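Local coordinates for protein ADP-dependent (S)-NAD(P)H-hydrate dehydratase (Enterococcus faecalis, PDB 2R3B) that probably catalyses the ADP-dependent dehydration of the S-form of hydrated NAD(P)H, thereby repairing this damaged nicotinamide cofactor, at residues B[259-264]-B[286-291]. Numbering follows the deposited sequence. Where two conformers were deposited one is given.
Sequences VYLHSL and PTYMKK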
ATOM      1  N   VAL B 259     -20.277 -18.097  -5.442  1.00 13.40           N
ATOM      2  CA  VAL B 259     -19.553 -18.719  -6.556  1.00 14.18           C
ATOM      3  C   VAL B 259     -19.891 -18.018  -7.864  1.00 14.36           C
ATOM      4  O   VAL B 259     -19.007 -17.728  -8.676  1.00 15.26           O
ATOM      5  CB  VAL B 259     -19.906 -20.229  -6.621  1.00 15.34           C
ATOM      6  CG1 VAL B 259     -19.420 -20.908  -7.955  1.00 16.06           C
ATOM      7  CG2 VAL B 259     -19.354 -20.938  -5.400  1.00 14.27           C
ATOM      8  N   TYR B 260     -21.172 -17.714  -8.080  1.00 15.18           N
ATOM      9  CA  TYR B 260     -21.578 -17.032  -9.294  1.00 15.34           C
ATOM     10  C   TYR B 260     -21.008 -15.621  -9.406  1.00 12.91           C
ATOM     11  O   TYR B 260     -20.537 -15.202 -10.472  1.00 12.87           O
ATOM     12  CB  TYR B 260     -23.126 -16.960  -9.391  1.00 14.09           C
ATOM     13  CG  TYR B 260     -23.554 -16.397 -10.735  1.00 11.42           C
ATOM     14  CD1 TYR B 260     -23.478 -17.187 -11.903  1.00 21.10           C
ATOM     15  CD2 TYR B 260     -23.941 -15.080 -10.868  1.00 18.38           C
ATOM     16  CE1 TYR B 260     -23.822 -16.660 -13.144  1.00 20.92           C
ATOM     17  CE2 TYR B 260     -24.285 -14.554 -12.118  1.00 17.82           C
ATOM     18  CZ  TYR B 260     -24.225 -15.350 -13.235  1.00 19.95           C
ATOM     19  OH  TYR B 260     -24.577 -14.802 -14.459  1.00 21.09           O
ATOM     20  N   LEU B 261     -21.091 -14.856  -8.327  1.00 13.90           N
ATOM     21  CA  LEU B 261     -20.609 -13.480  -8.351  1.00 14.86           C
ATOM     22  C   LEU B 261     -19.121 -13.444  -8.615  1.00 14.31           C
ATOM     23  O   LEU B 261     -18.660 -12.627  -9.401  1.00 14.73           O
ATOM     24  CB  LEU B 261     -20.880 -12.781  -7.004  1.00 14.42           C
ATOM     25  CG  LEU B 261     -20.535 -11.297  -6.922  1.00 12.95           C
ATOM     26  CD1 LEU B 261     -21.221 -10.527  -8.041  1.00 14.74           C
ATOM     27  CD2 LEU B 261     -20.864 -10.750  -5.496  1.00 16.18           C
ATOM     28  N   HIS B 262     -18.363 -14.313  -7.952  1.00 13.52           N
ATOM     29  CA  HIS B 262     -16.909 -14.408  -8.180  1.00 12.24           C
ATOM     30  C   HIS B 262     -16.560 -14.540  -9.679  1.00 15.04           C
ATOM     31  O   HIS B 262     -15.724 -13.826 -10.184  1.00 15.00           O
ATOM     32  CB  HIS B 262     -16.381 -15.577  -7.362  1.00 12.81           C
ATOM     33  CG  HIS B 262     -14.943 -15.924  -7.565  1.00 13.90           C
ATOM     34  ND1 HIS B 262     -14.551 -17.050  -8.266  1.00 16.46           N
ATOM     35  CD2 HIS B 262     -13.805 -15.375  -7.062  1.00 17.95           C
ATOM     36  CE1 HIS B 262     -13.233 -17.146  -8.233  1.00 19.09           C
ATOM     37  NE2 HIS B 262     -12.755 -16.145  -7.511  1.00 16.16           N
ATOM     38  N   SER B 263     -17.230 -15.464 -10.361  1.00 15.21           N
ATOM     39  CA  SER B 263     -16.979 -15.679 -11.787  0.70 14.99           C
ATOM     40  C   SER B 263     -17.603 -14.598 -12.689  1.00 14.49           C
ATOM     41  O   SER B 263     -17.088 -14.348 -13.784  1.00 16.56           O
ATOM     42  CB  SER B 263     -17.443 -17.073 -12.189  0.70 17.19           C
ATOM     43  OG  SER B 263     -18.821 -17.224 -11.964  0.70 20.80           O
ATOM     44  N   LEU B 264     -18.705 -13.968 -12.278  1.00 14.41           N
ATOM     45  CA  LEU B 264     -19.311 -12.886 -13.059  1.00 13.40           C
ATOM     46  C   LEU B 264     -18.365 -11.718 -13.130  1.00 13.75           C
ATOM     47  O   LEU B 264     -18.088 -11.155 -14.186  1.00 14.04           O
ATOM     48  CB  LEU B 264     -20.639 -12.415 -12.453  1.00 15.36           C
ATOM     49  CG  LEU B 264     -21.334 -11.215 -13.102  1.00 16.46           C
ATOM     50  CD1 LEU B 264     -21.828 -11.622 -14.500  1.00 25.98           C
ATOM     51  CD2 LEU B 264     -22.480 -10.751 -12.262  1.00 20.25           C
ATOM     52  N   PRO B 286     -18.280  -4.363  -3.750  1.00 14.09           N
ATOM     53  CA  PRO B 286     -19.323  -3.416  -3.316  1.00 14.34           C
ATOM     54  C   PRO B 286     -20.206  -2.836  -4.432  1.00 15.71           C
ATOM     55  O   PRO B 286     -21.421  -2.719  -4.246  1.00 18.15           O
ATOM     56  CB  PRO B 286     -18.528  -2.331  -2.595  1.00 15.78           C
ATOM     57  CG  PRO B 286     -17.253  -3.060  -2.121  1.00 13.93           C
ATOM     58  CD  PRO B 286     -16.944  -3.990  -3.249  1.00 14.02           C
ATOM     59  N   THR B 287     -19.622  -2.512  -5.582  1.00 15.33           N
ATOM     60  CA  THR B 287     -20.411  -1.985  -6.717  1.00 15.48           C
ATOM     61  C   THR B 287     -21.279  -3.037  -7.375  1.00 18.67           C
ATOM     62  O   THR B 287     -22.449  -2.799  -7.683  1.00 17.35           O
ATOM     63  CB  THR B 287     -19.553  -1.259  -7.728  1.00 18.24           C
ATOM     64  OG1 THR B 287     -18.498  -2.114  -8.176  1.00 21.13           O
ATOM     65  CG2 THR B 287     -18.944  -0.044  -7.092  1.00 19.61           C
ATOM     66  N   TYR B 288     -20.746  -4.244  -7.543  1.00 16.17           N
ATOM     67  CA  TYR B 288     -21.559  -5.316  -8.098  1.00 16.90           C
ATOM     68  C   TYR B 288     -22.711  -5.730  -7.195  1.00 18.19           C
ATOM     69  O   TYR B 288     -23.825  -5.947  -7.670  1.00 16.74           O
ATOM     70  CB  TYR B 288     -20.697  -6.550  -8.403  1.00 16.56           C
ATOM     71  CG  TYR B 288     -20.056  -6.527  -9.764  1.00 16.21           C
ATOM     72  CD1 TYR B 288     -18.949  -5.730 -10.006  1.00 16.18           C
ATOM     73  CD2 TYR B 288     -20.595  -7.261 -10.824  1.00 15.89           C
ATOM     74  CE1 TYR B 288     -18.338  -5.706 -11.260  1.00 16.52           C
ATOM     75  CE2 TYR B 288     -20.001  -7.238 -12.085  1.00 17.92           C
ATOM     76  CZ  TYR B 288     -18.869  -6.454 -12.287  1.00 18.83           C
ATOM     77  OH  TYR B 288     -18.240  -6.400 -13.528  1.00 18.20           O
HETATM   78  N   MSE B 289     -22.451  -5.856  -5.891  1.00 15.45           N
HETATM   79  CA  MSE B 289     -23.496  -6.288  -4.980  1.00 14.37           C
HETATM   80  C   MSE B 289     -24.630  -5.270  -4.888  1.00 15.19           C
HETATM   81  O   MSE B 289     -25.784  -5.654  -4.777  1.00 16.97           O
HETATM   82  CB  MSE B 289     -22.929  -6.610  -3.602  1.00 16.18           C
HETATM   83  CG  MSE B 289     -22.007  -7.822  -3.648  1.00 13.80           C
HETATM   84 SE   MSE B 289     -21.211  -8.252  -1.957  0.75 12.26          SE
HETATM   85  CE  MSE B 289     -22.756  -8.765  -1.064  1.00 17.92           C
ATOM     86  N   LYS B 290     -24.302  -3.981  -4.979  1.00 15.38           N
ATOM     87  CA  LYS B 290     -25.314  -2.943  -4.965  1.00 14.71           C
ATOM     88  C   LYS B 290     -26.288  -3.111  -6.143  1.00 18.55           C
ATOM     89  O   LYS B 290     -27.486  -2.909  -5.999  1.00 20.26           O
ATOM     90  CB  LYS B 290     -24.634  -1.569  -5.024  1.00 16.86           C
ATOM     91  CG  LYS B 290     -25.608  -0.394  -4.831  1.00 18.85           C
ATOM     92  CD  LYS B 290     -26.154  -0.332  -3.409  1.00 19.81           C
ATOM     93  CE  LYS B 290     -27.230   0.734  -3.303  1.00 27.41           C
ATOM     94  NZ  LYS B 290     -27.619   0.853  -1.887  1.00 26.08           N
ATOM     95  N   LYS B 291     -25.758  -3.503  -7.287  1.00 17.95           N
ATOM     96  CA  LYS B 291     -26.551  -3.608  -8.512  0.70 21.56           C
ATOM     97  C   LYS B 291     -27.606  -4.708  -8.372  1.00 24.62           C
ATOM     98  O   LYS B 291     -28.720  -4.544  -8.836  1.00 23.57           O
ATOM     99  CB  LYS B 291     -25.637  -3.845  -9.727  0.70 25.09           C
ATOM    100  CG  LYS B 291     -26.348  -4.503 -10.931  0.70 27.63           C
ATOM    101  CD  LYS B 291     -25.694  -4.159 -12.257  0.70 38.22           C
ATOM    102  CE  LYS B 291     -26.130  -5.113 -13.399  0.70 39.54           C
ATOM    103  NZ  LYS B 291     -27.431  -5.814 -13.165  0.70 47.98           N
TER
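Chi1 of -175° swings the isobutyl fork of Leu261 away from its own backbone N, and chi1 of -66° sets CG of Met289 (a selenomethionine) beside its backbone N, where the two meet. The methyls of the fork part company: CD1 lies 4.0 Å from Tyr288 CB, while CD2 presses on Met289 CG at 3.6 Å, the two side chains meeting at roughly a right angle. One turn on, Leu264 adds CD2 at the edge of the Tyr288 ring, near the ring plane and 4.2 Å from CD2 of that tyrosine. All three contacts are apolar; the segments bury 175 Å² in total. Their axes stay 11.3 Å apart at closest, and every atom pair within 4.5 Å joins side chain to side chain. The Tyr288 hydroxyl is hydrogen-bonded to Asp268, farther along the helix of Leu261, which should limit swinging of the ring. Phe244 of helix 233-247 touches both Leu261 and Met289, extending the apolar cluster, and Met289 also packs on Tyr274 of a second subunit. Away from the predicted substrate-binding residues, with segment directions differing by 121°, this is oblique, apolar helix-helix packing between 252-269 and 278-292, the last two helices of the ribokinase-like alpha/beta fold.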